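Local atomic coordinates of SAHS1 (Ramazzottius varieornatus, PDB entry 5XN9), a protein that is secreted and acts as a molecular shield during water loss, forming amorphous solids upon desiccation and so supporting desiccation tolerance, on a fold related to fatty acid binding proteins. Residues A[23-27]-A[28-32]. Sequence-based numbering, arbitrary orientation.
Sequences AFISA and LGLPL
L28 lays its side chain back over the last turn of helix 21-27, against F24. Its CB sits 3.5 Å from I25 O; the next carbon, CG, has F24 O just as near and lies over one face of the F24 ring, offset toward the rim. From there CD1 reaches the ring, 3.6 Å from F24 CE2. With CG anti to its own carbonyl carbon (chi1 -68°), the branch is turned back along the helix, and leucine's flexible aliphatic chain lets CG and one methyl, CD1, rest on the ring. Cutting L28 back to an alanine removes CG and CD1, which is likely to leave that part of the F24 ring without its partner and to weaken the contacts with I108 and V125 of the barrel strands. The helix ends in a Schellman motif, in the helical lid of a fatty-acid-binding-protein-like barrel: L30 N donates to I25 O (3.2 Å) and G29 N to S26 O (2.9 Å), the latter from above the carbonyl plane. G29 has phi 84°, where any CB would jam against the preceding carbonyl oxygen. Across the turn, I25's beta-branch places CG2 3.7 Å from L30 CB and 3.8 Å from L32 CD2, while S26 OG, hydrogen-bonded to D22 O, lies beside the methyls of L32.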
loop_
_atom_site.group_PDB
_atom_site.type_symbol
_atom_site.label_atom_id
_atom_site.label_comp_id
_atom_site.label_asym_id
_atom_site.label_seq_id
_atom_site.Cartn_x
_atom_site.Cartn_y
_atom_site.Cartn_z
ATOM N N ALA A 23 -11.537 -11.299 2.294
ATOM C CA ALA A 23 -11.901 -11.113 3.696
ATOM C C ALA A 23 -11.439 -9.755 4.203
ATOM O O ALA A 23 -12.132 -9.109 4.997
ATOM C CB ALA A 23 -11.298 -12.229 4.548
ATOM N N PHE A 24 -10.264 -9.309 3.755
ATOM C CA PHE A 24 -9.784 -7.986 4.135
ATOM C C PHE A 24 -10.673 -6.897 3.548
ATOM O O PHE A 24 -11.081 -5.967 4.253
ATOM C CB PHE A 24 -8.337 -7.811 3.686
ATOM C CG PHE A 24 -7.827 -6.412 3.858
ATOM C CD1 PHE A 24 -7.499 -5.928 5.117
ATOM C CD2 PHE A 24 -7.687 -5.575 2.764
ATOM C CE1 PHE A 24 -7.031 -4.633 5.276
ATOM C CE2 PHE A 24 -7.224 -4.282 2.917
ATOM C CZ PHE A 24 -6.895 -3.809 4.176
ATOM N N ILE A 25 -10.985 -7.002 2.253
ATOM C CA ILE A 25 -11.857 -6.024 1.607
ATOM C C ILE A 25 -13.225 -5.992 2.279
ATOM O O ILE A 25 -13.779 -4.916 2.537
ATOM C CB ILE A 25 -11.953 -6.308 0.097
ATOM C CG1 ILE A 25 -10.599 -6.070 -0.570
ATOM C CG2 ILE A 25 -13.018 -5.443 -0.553
ATOM C CD1 ILE A 25 -10.081 -4.657 -0.395
ATOM N N SER A 26 -13.789 -7.167 2.580
ATOM C CA SER A 26 -15.081 -7.216 3.258
ATOM C C SER A 26 -15.007 -6.589 4.645
ATOM O O SER A 26 -15.938 -5.896 5.071
ATOM C CB SER A 26 -15.580 -8.658 3.345
ATOM O OG SER A 26 -15.764 -9.210 2.052
ATOM N N ALA A 27 -13.905 -6.816 5.365
ATOM C CA ALA A 27 -13.769 -6.250 6.703
ATOM C C ALA A 27 -13.639 -4.734 6.684
ATOM O O ALA A 27 -13.926 -4.087 7.696
ATOM C CB ALA A 27 -12.573 -6.865 7.423
ATOM N N LEU A 28 -13.200 -4.156 5.566
ATOM C CA LEU A 28 -13.210 -2.709 5.409
ATOM C C LEU A 28 -14.595 -2.161 5.094
ATOM O O LEU A 28 -14.781 -0.939 5.128
ATOM C CB LEU A 28 -12.257 -2.293 4.289
ATOM C CG LEU A 28 -10.766 -2.486 4.530
ATOM C CD1 LEU A 28 -9.973 -1.960 3.341
ATOM C CD2 LEU A 28 -10.359 -1.781 5.815
ATOM N N GLY A 29 -15.561 -3.024 4.785
ATOM C CA GLY A 29 -16.876 -2.581 4.375
ATOM C C GLY A 29 -17.006 -2.234 2.910
ATOM O O GLY A 29 -18.004 -1.614 2.524
ATOM N N LEU A 30 -16.011 -2.624 2.063
ATOM C CA LEU A 30 -15.990 -2.336 0.634
ATOM C C LEU A 30 -16.656 -3.467 -0.145
ATOM O O LEU A 30 -16.528 -4.637 0.227
ATOM C CB LEU A 30 -14.553 -2.173 0.145
ATOM C CG LEU A 30 -13.822 -0.933 0.662
ATOM C CD1 LEU A 30 -12.395 -0.894 0.151
ATOM C CD2 LEU A 30 -14.576 0.324 0.260
ATOM N N PRO A 31 -17.363 -3.147 -1.228
ATOM C CA PRO A 31 -18.028 -4.199 -2.009
ATOM C C PRO A 31 -17.019 -4.992 -2.830
ATOM O O PRO A 31 -16.161 -4.422 -3.506
ATOM C CB PRO A 31 -18.991 -3.415 -2.907
ATOM C CG PRO A 31 -18.350 -2.070 -3.050
ATOM C CD PRO A 31 -17.659 -1.798 -1.742
ATOM N N LEU A 32 -17.135 -6.322 -2.766
ATOM C CA LEU A 32 -16.236 -7.171 -3.539
ATOM C C LEU A 32 -16.454 -7.004 -5.037
ATOM O O LEU A 32 -15.521 -7.210 -5.822
ATOM C CB LEU A 32 -16.404 -8.637 -3.136
ATOM C CG LEU A 32 -15.981 -9.034 -1.721
ATOM C CD1 LEU A 32 -16.348 -10.482 -1.442
ATOM C CD2 LEU A 32 -14.487 -8.808 -1.509
#